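Local coordinates for protein DNA alpha-glucosyltransferase (Enterobacteria phage T4, PDB 1XV5) that belongs to the GT-B glycosyltransferases, two-domain enzymes with a nucleotide site in the cleft between their Rossmann-like halves, at residues W209-M215 / Y292-L297. Sequence-based numbering, arbitrary orientation.
Sequences WKGFYQM and YQLSKL. With UDP (uridine-5'-diphosphate), chain C.
Trp209 and Leu297 meet where two loops of a GT-B glycosyltransferase leave neighbouring parallel strands, 199-203 and 288-293, at the edge of the UDP pocket. Methyl CD2 of Leu297 sits over one face of the indole as a CH-pi contact, 3.6 Å from the centroid of the six-membered ring. Beside it the backbones are joined by a single hydrogen bond, Lys296 N to Trp209 O (2.9 Å). The same oxygen also receives a CA-H...O contact from Ser295 CA. At the other end, the chain of Met215 crosses Tyr292 at about a right angle: CE lies over the ring centre and SD stands 3.8 Å from the centroid on the same face, a Met-aromatic contact. The bend at chi2 (66°) turns the thioether over the ring. Leu294 CD1 packs between, against Gly211 O, while Gly211 holds the N-cap position of helix 212-223 and its CA approaches Leu294 O. A water donates to both Lys210 O and Ser295 OG, bridging the loops. Behind this, Gln293 OE1 accepts from Ser295 N, with the donor tilted 25° from the carbonyl plane, and Glu307 hydrogen-bonds Ser295 OG. Besides its salt bridge to Glu307, Lys210 NZ donates to UDP O1B at 2.9 Å and weakly to O3A at 3.1 Å.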
loop_
_atom_site.group_PDB
_atom_site.type_symbol
_atom_site.label_atom_id
_atom_site.label_comp_id
_atom_site.label_asym_id
_atom_site.label_seq_id
_atom_site.Cartn_x
_atom_site.Cartn_y
_atom_site.Cartn_z
ATOM N N TRP A 209 11.331 -7.008 -2.145
ATOM C CA TRP A 209 11.198 -5.860 -3.042
ATOM C C TRP A 209 10.873 -4.565 -2.304
ATOM O O TRP A 209 10.818 -3.496 -2.914
ATOM C CB TRP A 209 10.179 -6.103 -4.174
ATOM C CG TRP A 209 8.762 -6.427 -3.807
ATOM C CD1 TRP A 209 8.193 -7.670 -3.774
ATOM C CD2 TRP A 209 7.701 -5.496 -3.547
ATOM N NE1 TRP A 209 6.846 -7.570 -3.523
ATOM C CE2 TRP A 209 6.517 -6.248 -3.379
ATOM C CE3 TRP A 209 7.635 -4.099 -3.447
ATOM C CZ2 TRP A 209 5.275 -5.648 -3.117
ATOM C CZ3 TRP A 209 6.397 -3.502 -3.187
ATOM C CH2 TRP A 209 5.238 -4.280 -3.026
ATOM N N LYS A 210 10.677 -4.659 -0.991
ATOM C CA LYS A 210 10.395 -3.477 -0.181
ATOM C C LYS A 210 11.716 -2.795 0.148
ATOM O O LYS A 210 11.741 -1.708 0.723
ATOM C CB LYS A 210 9.676 -3.865 1.115
ATOM C CG LYS A 210 8.264 -4.398 0.910
ATOM C CD LYS A 210 7.280 -3.307 0.494
ATOM C CE LYS A 210 5.867 -3.871 0.391
ATOM N NZ LYS A 210 4.833 -2.855 0.023
ATOM N N GLY A 211 12.814 -3.464 -0.200
ATOM C CA GLY A 211 14.142 -2.911 0.017
ATOM C C GLY A 211 14.735 -2.859 1.415
ATOM O O GLY A 211 15.537 -1.972 1.699
ATOM N N PHE A 212 14.383 -3.791 2.296
ATOM C CA PHE A 212 14.956 -3.735 3.632
ATOM C C PHE A 212 16.449 -4.073 3.653
ATOM O O PHE A 212 17.191 -3.539 4.474
ATOM C CB PHE A 212 14.178 -4.619 4.631
ATOM C CG PHE A 212 14.099 -6.078 4.260
ATOM C CD1 PHE A 212 12.997 -6.576 3.570
ATOM C CD2 PHE A 212 15.104 -6.960 4.642
ATOM C CE1 PHE A 212 12.893 -7.937 3.268
ATOM C CE2 PHE A 212 15.014 -8.322 4.347
ATOM C CZ PHE A 212 13.905 -8.810 3.659
ATOM N N TYR A 213 16.908 -4.932 2.746
ATOM C CA TYR A 213 18.333 -5.261 2.726
ATOM C C TYR A 213 19.153 -4.020 2.406
ATOM O O TYR A 213 20.257 -3.842 2.923
ATOM C CB TYR A 213 18.641 -6.343 1.689
ATOM C CG TYR A 213 18.351 -7.742 2.166
ATOM C CD1 TYR A 213 17.412 -8.541 1.516
ATOM C CD2 TYR A 213 19.006 -8.265 3.281
ATOM C CE1 TYR A 213 17.129 -9.832 1.965
ATOM C CE2 TYR A 213 18.729 -9.552 3.742
ATOM C CZ TYR A 213 17.791 -10.330 3.079
ATOM O OH TYR A 213 17.509 -11.605 3.533
ATOM N N GLN A 214 18.608 -3.166 1.547
ATOM C CA GLN A 214 19.296 -1.942 1.169
ATOM C C GLN A 214 19.382 -0.973 2.345
ATOM O O GLN A 214 20.328 -0.184 2.447
ATOM C CB GLN A 214 18.599 -1.299 -0.035
ATOM C CG GLN A 214 18.875 -2.032 -1.359
ATOM C CD GLN A 214 18.280 -3.441 -1.425
ATOM O OE1 GLN A 214 18.866 -4.344 -2.027
ATOM N NE2 GLN A 214 17.111 -3.624 -0.826
ATOM N N MET A 215 18.405 -1.041 3.246
ATOM C CA MET A 215 18.415 -0.179 4.424
ATOM C C MET A 215 19.517 -0.663 5.378
ATOM O O MET A 215 20.272 0.141 5.933
ATOM C CB MET A 215 17.057 -0.219 5.130
ATOM C CG MET A 215 16.884 0.856 6.199
ATOM S SD MET A 215 16.871 2.533 5.507
ATOM C CE MET A 215 17.257 3.504 6.965
ATOM N N TYR A 292 12.361 6.263 5.229
ATOM C CA TYR A 292 12.793 5.485 4.081
ATOM C C TYR A 292 11.737 4.528 3.557
ATOM O O TYR A 292 11.092 3.813 4.318
ATOM C CB TYR A 292 14.038 4.676 4.445
ATOM C CG TYR A 292 15.238 5.518 4.803
ATOM C CD1 TYR A 292 16.365 5.541 3.982
ATOM C CD2 TYR A 292 15.248 6.294 5.962
ATOM C CE1 TYR A 292 17.478 6.320 4.306
ATOM C CE2 TYR A 292 16.355 7.077 6.296
ATOM C CZ TYR A 292 17.465 7.083 5.463
ATOM O OH TYR A 292 18.560 7.855 5.787
ATOM N N GLN A 293 11.576 4.527 2.241
ATOM C CA GLN A 293 10.637 3.637 1.572
ATOM C C GLN A 293 11.440 3.256 0.344
ATOM O O GLN A 293 11.531 4.022 -0.616
ATOM C CB GLN A 293 9.362 4.389 1.193
ATOM C CG GLN A 293 8.133 3.494 1.133
ATOM C CD GLN A 293 8.103 2.614 -0.101
ATOM O OE1 GLN A 293 9.120 2.406 -0.759
ATOM N NE2 GLN A 293 6.928 2.087 -0.416
ATOM N N LEU A 294 12.048 2.076 0.392
ATOM C CA LEU A 294 12.913 1.637 -0.686
ATOM C C LEU A 294 12.364 0.562 -1.613
ATOM O O LEU A 294 13.119 -0.271 -2.121
ATOM C CB LEU A 294 14.249 1.189 -0.084
ATOM C CG LEU A 294 14.899 2.222 0.846
ATOM C CD1 LEU A 294 16.167 1.639 1.461
ATOM C CD2 LEU A 294 15.209 3.503 0.071
ATOM N N SER A 295 11.058 0.583 -1.850
ATOM C CA SER A 295 10.463 -0.395 -2.751
ATOM C C SER A 295 11.106 -0.249 -4.127
ATOM O O SER A 295 11.322 0.863 -4.617
ATOM C CB SER A 295 8.949 -0.200 -2.840
ATOM O OG SER A 295 8.339 -0.644 -1.640
ATOM N N LYS A 296 11.405 -1.387 -4.740
ATOM C CA LYS A 296 12.081 -1.419 -6.032
ATOM C C LYS A 296 11.444 -2.399 -7.009
ATOM O O LYS A 296 12.128 -3.249 -7.590
ATOM C CB LYS A 296 13.543 -1.796 -5.798
ATOM C CG LYS A 296 13.699 -3.059 -4.943
ATOM C CD LYS A 296 14.986 -3.042 -4.137
ATOM C CE LYS A 296 16.204 -3.053 -5.038
ATOM N NZ LYS A 296 17.461 -2.974 -4.250
ATOM N N LEU A 297 10.133 -2.276 -7.192
ATOM C CA LEU A 297 9.413 -3.149 -8.110
ATOM C C LEU A 297 9.958 -3.017 -9.524
ATOM O O LEU A 297 10.446 -1.956 -9.919
ATOM C CB LEU A 297 7.922 -2.793 -8.133
ATOM C CG LEU A 297 7.084 -3.161 -6.910
ATOM C CD1 LEU A 297 5.713 -2.512 -7.030
ATOM C CD2 LEU A 297 6.959 -4.680 -6.800
HETATM N N1 UDP C . 1.119 -0.844 7.820
HETATM C C2 UDP C . 0.768 -0.777 9.153
HETATM N N3 UDP C . 1.448 -1.642 9.973
HETATM C C4 UDP C . 2.429 -2.541 9.600
HETATM C C5 UDP C . 2.743 -2.539 8.204
HETATM C C6 UDP C . 2.090 -1.712 7.381
HETATM O O2 UDP C . -0.075 -0.003 9.576
HETATM O O4 UDP C . 2.953 -3.255 10.454
HETATM C "C1'" UDP C . 0.412 0.040 6.887
HETATM C "C2'" UDP C . 1.304 1.014 6.126
HETATM O "O2'" UDP C . 1.621 2.140 6.917
HETATM C "C3'" UDP C . 0.410 1.318 4.932
HETATM C "C4'" UDP C . -0.168 -0.062 4.621
HETATM O "O4'" UDP C . -0.185 -0.764 5.893
HETATM O "O3'" UDP C . -0.634 2.204 5.337
HETATM C "C5'" UDP C . 0.618 -0.873 3.610
HETATM O "O5'" UDP C . 0.332 -0.411 2.295
HETATM P PA UDP C . 1.463 -0.180 1.194
HETATM O O1A UDP C . 0.749 0.293 -0.011
HETATM O O2A UDP C . 2.537 0.664 1.780
HETATM O O3A UDP C . 2.114 -1.656 0.913
HETATM P PB UDP C . 1.464 -3.160 0.936
HETATM O O1B UDP C . 2.149 -3.935 -0.130
HETATM O O2B UDP C . 1.509 -3.653 2.331
HETATM O O3B UDP C . -0.052 -2.945 0.514
HETATM O O HOH W 1 9.456 -0.135 0.891
#